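PDB 3GMG: UPF0749 protein MT1873 from Mycobacterium tuberculosis, which is of unknown function, the crystallised part being the C-terminal DUF881 region of a putative membrane-associated protein of the UPF0749 family. Local coordinates for residues D56-L61 against V82-V87; P90-L93 against K98-S101. One frame throughout, in Å; residues are numbered along the deposited sequence.

Contact 1 of 2, residues D56-L61 against V82-V87; sequences DVINEL and VDTWVV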
loop_
_atom_site.group_PDB
_atom_site.type_symbol
_atom_site.label_atom_id
_atom_site.label_comp_id
_atom_site.label_asym_id
_atom_site.label_seq_id
_atom_site.Cartn_x
_atom_site.Cartn_y
_atom_site.Cartn_z
ATOM N N ASP A 56 3.767 -13.004 -2.319
ATOM C CA ASP A 56 4.856 -13.358 -1.382
ATOM C C ASP A 56 6.242 -12.907 -1.886
ATOM O O ASP A 56 7.074 -12.428 -1.104
ATOM C CB ASP A 56 4.903 -14.870 -1.109
ATOM C CG ASP A 56 3.733 -15.375 -0.259
ATOM O OD1 ASP A 56 2.996 -14.572 0.348
ATOM O OD2 ASP A 56 3.559 -16.615 -0.221
ATOM N N VAL A 57 6.512 -13.056 -3.185
ATOM C CA VAL A 57 7.785 -12.601 -3.746
ATOM C C VAL A 57 7.938 -11.100 -3.478
ATOM O O VAL A 57 8.983 -10.634 -3.019
ATOM C CB VAL A 57 7.874 -12.859 -5.282
ATOM C CG1 VAL A 57 9.062 -12.096 -5.894
ATOM C CG2 VAL A 57 7.984 -14.339 -5.605
ATOM N N ILE A 58 6.901 -10.346 -3.777
ATOM C CA ILE A 58 6.936 -8.888 -3.641
ATOM C C ILE A 58 7.159 -8.512 -2.177
ATOM O O ILE A 58 7.986 -7.654 -1.862
ATOM C CB ILE A 58 5.632 -8.251 -4.167
ATOM C CG1 ILE A 58 5.501 -8.448 -5.682
ATOM C CG2 ILE A 58 5.579 -6.752 -3.854
ATOM C CD1 ILE A 58 4.104 -8.151 -6.185
ATOM N N ASN A 59 6.424 -9.157 -1.285
ATOM C CA ASN A 59 6.517 -8.806 0.132
ATOM C C ASN A 59 7.843 -9.224 0.746
ATOM O O ASN A 59 8.377 -8.533 1.623
ATOM C CB ASN A 59 5.343 -9.411 0.909
ATOM C CG ASN A 59 4.049 -8.644 0.694
ATOM O OD1 ASN A 59 4.081 -7.433 0.454
ATOM N ND2 ASN A 59 2.916 -9.327 0.800
ATOM N N GLU A 60 8.413 -10.337 0.296
ATOM C CA GLU A 60 9.743 -10.742 0.740
ATOM C C GLU A 60 10.794 -9.712 0.302
ATOM O O GLU A 60 11.678 -9.335 1.066
ATOM C CB GLU A 60 10.108 -12.146 0.232
ATOM C CG GLU A 60 9.326 -13.225 0.959
ATOM C CD GLU A 60 9.390 -14.576 0.299
ATOM O OE1 GLU A 60 10.383 -14.859 -0.402
ATOM O OE2 GLU A 60 8.421 -15.351 0.479
ATOM N N LEU A 61 10.703 -9.249 -0.940
ATOM C CA LEU A 61 11.641 -8.256 -1.445
ATOM C C LEU A 61 11.497 -6.929 -0.697
ATOM O O LEU A 61 12.497 -6.297 -0.368
ATOM C CB LEU A 61 11.475 -8.049 -2.963
ATOM C CG LEU A 61 11.876 -9.253 -3.825
ATOM C CD1 LEU A 61 11.364 -9.026 -5.258
ATOM C CD2 LEU A 61 13.384 -9.485 -3.777
ATOM N N VAL A 82 2.749 0.527 -3.869
ATOM C CA VAL A 82 2.208 0.146 -2.567
ATOM C C VAL A 82 0.839 -0.530 -2.677
ATOM O O VAL A 82 0.540 -1.447 -1.921
ATOM C CB VAL A 82 2.165 1.365 -1.610
ATOM C CG1 VAL A 82 1.246 2.456 -2.162
ATOM C CG2 VAL A 82 1.737 0.923 -0.213
ATOM N N ASP A 83 0.047 -0.124 -3.670
ATOM C CA ASP A 83 -1.281 -0.690 -3.890
ATOM C C ASP A 83 -1.337 -1.729 -4.997
ATOM O O ASP A 83 -2.421 -2.105 -5.437
ATOM C CB ASP A 83 -2.321 0.426 -4.152
ATOM C CG ASP A 83 -2.043 1.247 -5.419
ATOM O OD1 ASP A 83 -0.904 1.283 -5.922
ATOM O OD2 ASP A 83 -2.992 1.904 -5.920
ATOM N N THR A 84 -0.177 -2.218 -5.440
ATOM C CA THR A 84 -0.153 -3.258 -6.452
ATOM C C THR A 84 -0.900 -4.489 -5.971
ATOM O O THR A 84 -0.749 -4.900 -4.826
ATOM C CB THR A 84 1.293 -3.633 -6.830
ATOM O OG1 THR A 84 1.832 -2.598 -7.656
ATOM C CG2 THR A 84 1.333 -4.964 -7.585
ATOM N N TRP A 85 -1.716 -5.048 -6.858
ATOM C CA TRP A 85 -2.487 -6.256 -6.567
ATOM C C TRP A 85 -2.186 -7.306 -7.612
ATOM O O TRP A 85 -1.816 -6.975 -8.739
ATOM C CB TRP A 85 -4.003 -5.969 -6.528
ATOM C CG TRP A 85 -4.550 -5.142 -7.685
ATOM C CD1 TRP A 85 -4.799 -3.796 -7.680
ATOM C CD2 TRP A 85 -4.926 -5.608 -8.996
ATOM N NE1 TRP A 85 -5.294 -3.393 -8.899
ATOM C CE2 TRP A 85 -5.380 -4.483 -9.725
ATOM C CE3 TRP A 85 -4.920 -6.862 -9.622
ATOM C CZ2 TRP A 85 -5.824 -4.577 -11.050
ATOM C CZ3 TRP A 85 -5.349 -6.954 -10.945
ATOM C CH2 TRP A 85 -5.806 -5.818 -11.637
ATOM N N VAL A 86 -2.335 -8.564 -7.222
ATOM C CA VAL A 86 -2.175 -9.689 -8.138
ATOM C C VAL A 86 -3.395 -10.599 -8.021
ATOM O O VAL A 86 -3.742 -11.041 -6.927
ATOM C CB VAL A 86 -0.908 -10.510 -7.820
ATOM C CG1 VAL A 86 -0.680 -11.579 -8.891
ATOM C CG2 VAL A 86 0.314 -9.591 -7.682
ATOM N N VAL A 87 -4.023 -10.872 -9.157
ATOM C CA VAL A 87 -5.141 -11.826 -9.209
ATOM C C VAL A 87 -4.905 -12.786 -10.364
ATOM O O VAL A 87 -3.900 -12.693 -11.071
ATOM C CB VAL A 87 -6.513 -11.116 -9.366
ATOM C CG1 VAL A 87 -6.762 -10.157 -8.215
ATOM C CG2 VAL A 87 -6.611 -10.402 -10.700
#

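Contact 2 of 2, residues P90-L93 against K98-S101; sequences PGSL and KVLS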
loop_
_atom_site.group_PDB
_atom_site.type_symbol
_atom_site.label_atom_id
_atom_site.label_comp_id
_atom_site.label_asym_id
_atom_site.label_seq_id
_atom_site.Cartn_x
_atom_site.Cartn_y
_atom_site.Cartn_z
ATOM N N PRO A 90 -2.705 -19.790 -12.038
ATOM C CA PRO A 90 -1.451 -20.224 -12.639
ATOM C C PRO A 90 -1.469 -20.114 -14.166
ATOM O O PRO A 90 -2.471 -20.472 -14.818
ATOM C CB PRO A 90 -1.319 -21.663 -12.167
ATOM C CG PRO A 90 -2.018 -21.673 -10.836
ATOM C CD PRO A 90 -3.153 -20.693 -10.960
ATOM N N GLY A 91 -0.389 -19.577 -14.729
ATOM C CA GLY A 91 -0.271 -19.348 -16.168
ATOM C C GLY A 91 -0.821 -18.022 -16.672
ATOM O O GLY A 91 -0.516 -17.619 -17.797
ATOM N N SER A 92 -1.613 -17.329 -15.856
ATOM C CA SER A 92 -2.242 -16.075 -16.261
ATOM C C SER A 92 -2.506 -15.199 -15.030
ATOM O O SER A 92 -3.601 -15.186 -14.461
ATOM C CB SER A 92 -3.537 -16.359 -17.064
ATOM O OG SER A 92 -4.166 -15.150 -17.454
ATOM N N LEU A 93 -1.466 -14.480 -14.599
ATOM C CA LEU A 93 -1.538 -13.601 -13.439
ATOM C C LEU A 93 -1.756 -12.161 -13.892
ATOM O O LEU A 93 -0.974 -11.644 -14.706
ATOM C CB LEU A 93 -0.227 -13.673 -12.647
ATOM C CG LEU A 93 0.189 -15.029 -12.090
ATOM C CD1 LEU A 93 1.484 -14.893 -11.305
ATOM C CD2 LEU A 93 -0.875 -15.635 -11.194
ATOM N N LYS A 98 -2.335 -5.755 -15.913
ATOM C CA LYS A 98 -1.542 -6.410 -16.942
ATOM C C LYS A 98 -1.508 -7.912 -16.739
ATOM O O LYS A 98 -1.111 -8.402 -15.677
ATOM C CB LYS A 98 -0.126 -5.846 -16.971
ATOM C CG LYS A 98 -0.109 -4.368 -17.291
ATOM C CD LYS A 98 1.205 -3.956 -17.873
ATOM C CE LYS A 98 1.216 -2.477 -18.172
ATOM N NZ LYS A 98 2.598 -1.999 -18.368
ATOM N N VAL A 99 -1.930 -8.644 -17.769
ATOM C CA VAL A 99 -1.952 -10.092 -17.726
ATOM C C VAL A 99 -0.581 -10.620 -18.134
ATOM O O VAL A 99 -0.076 -10.316 -19.222
ATOM C CB VAL A 99 -3.062 -10.685 -18.627
ATOM C CG1 VAL A 99 -3.067 -12.200 -18.517
ATOM C CG2 VAL A 99 -4.438 -10.084 -18.254
ATOM N N LEU A 100 0.017 -11.397 -17.232
ATOM C CA LEU A 100 1.352 -11.943 -17.396
ATOM C C LEU A 100 1.296 -13.459 -17.414
ATOM O O LEU A 100 0.474 -14.071 -16.715
ATOM C CB LEU A 100 2.249 -11.506 -16.225
ATOM C CG LEU A 100 2.405 -10.011 -15.959
ATOM C CD1 LEU A 100 3.439 -9.792 -14.856
ATOM C CD2 LEU A 100 2.809 -9.243 -17.204
ATOM N N SER A 101 2.178 -14.071 -18.195
ATOM C CA SER A 101 2.311 -15.522 -18.257
ATOM C C SER A 101 3.762 -15.934 -18.104
ATOM O O SER A 101 4.664 -15.191 -18.490
ATOM C CB SER A 101 1.759 -16.037 -19.584
ATOM O OG SER A 101 0.380 -15.740 -19.635
#

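Contact 1 of 2, residues D56-L61 against V82-V87
Thr84 OG1 is held by two hydrogen bonds, with Asp96 OD2 and with the backbone N of Gly81. The other carboxylate oxygen of Asp96 takes the N-H of Trp85, so one acidic side chain ties down two successive residues of 82-87. With OG1 held in this way beside its own backbone N (chi1 -75°), Thr84 has its methyl CG2 available for the helix, where it meets Ile58 CD1 at 4.4 Å. Two residues on, Val86 offers CG2, 4.3 Å from the same Ile58 CD1. Ile58 CD1 thus sits at the loose end of van der Waals range from one methyl each of Thr84 and Val86; its near-extended chain (chi2 166°) carries CD1 well out from the helix, bridging backbones whose closest CA atoms, Ile58 CA and Thr84 CA, are still 9.5 Å apart. The intervening Trp85 starts off in the other direction. The joint is light, burying 69 Å² in all, and purely apolar across the segments, while Val80 and Val95 add to the surroundings of Ile58 and of the pair Thr84 and Val86, respectively. A single isoleucine of helix 51-63 here meets the loop running into edge strand 86-87 of the small three-stranded antiparallel sheet, with Thr84 and Val86 on the helix-facing side.

Contact 2 of 2, residues P90-L93 against K98-S101
An antiparallel beta hairpin, strands 92-95 and 98-100 joined through Asp96 and Thr97, is paired here at the end away from its two-residue connection. Leu93 and Leu100 form a hydrogen-bonded pair. Leu93 N donates a hydrogen bond to Leu100 O at 2.9 Å, and Leu100 N returns one of 2.7 Å to Leu93 O. The second is the straighter, with an N-H...O angle of 161°. Weaker CA-H...O contacts lie beside them, from Ser92 CA to Leu100 O (3.4 Å) and from Val99 CA to Leu93 O (3.5 Å), so each of these carbonyl oxygens has an N-H and a CA-H directed at it.

Beyond the last backbone bond a side-chain bond follows. Ser101 OG donates to Gly91 O over 2.8 Å, approaching tilted 19° from the carbonyl plane; its torsion, with OG beside the backbone N and anti to the carbonyl carbon, turns the hydroxyl across to Gly91, just ahead of strand 92-95. The backbone angles of Pro90 and Gly91, the latter with a positive phi (87°), are consistent with a type II turn leading into that strand. Ser92 OG comes close to the methyl Val99 CG1 at 3.3 Å, a snug approach of oxygen to carbon.

Leu93 and Leu100 project from the same face of the hairpin. There Leu93 packs on Pro51 and Met54 of helix 51-63, and Leu100 on Asp73 and Arg76. Ser101 N is hydrogen-bonded to Asp73 OD2 and Lys98 NZ to Ser77 O, linking strand 98-100 and the residue after it to the turn after strand 68-72 and the start of strand 77-79.

The two contacts follow in series, centres 14 Å apart, and share one three-stranded antiparallel sheet with strand 92-95 in the middle. They touch where Val87 O lies 4.1 Å from Leu93 CB, and Asp96, which holds Thr84 and Trp85 of contact 1, lies in the hairpin connection of contact 2. Helix 51-63 spans both. In sequence the small sheet is inserted between strands 77-79 and 104-109. Strand 37-43, helix 51-63, strands 68-72 and 104-109, helices 112-119 and 125-131 and strand 135-141 run beta-alpha-beta-beta-alpha-beta; their antiparallel order, 68-72, 104-109, 37-43, 135-141, is consistent with a ferredoxin-like core, 77-79 being an added edge strand. Residues 99-119, predicted transmembrane, include beta strands of this alpha/beta fold.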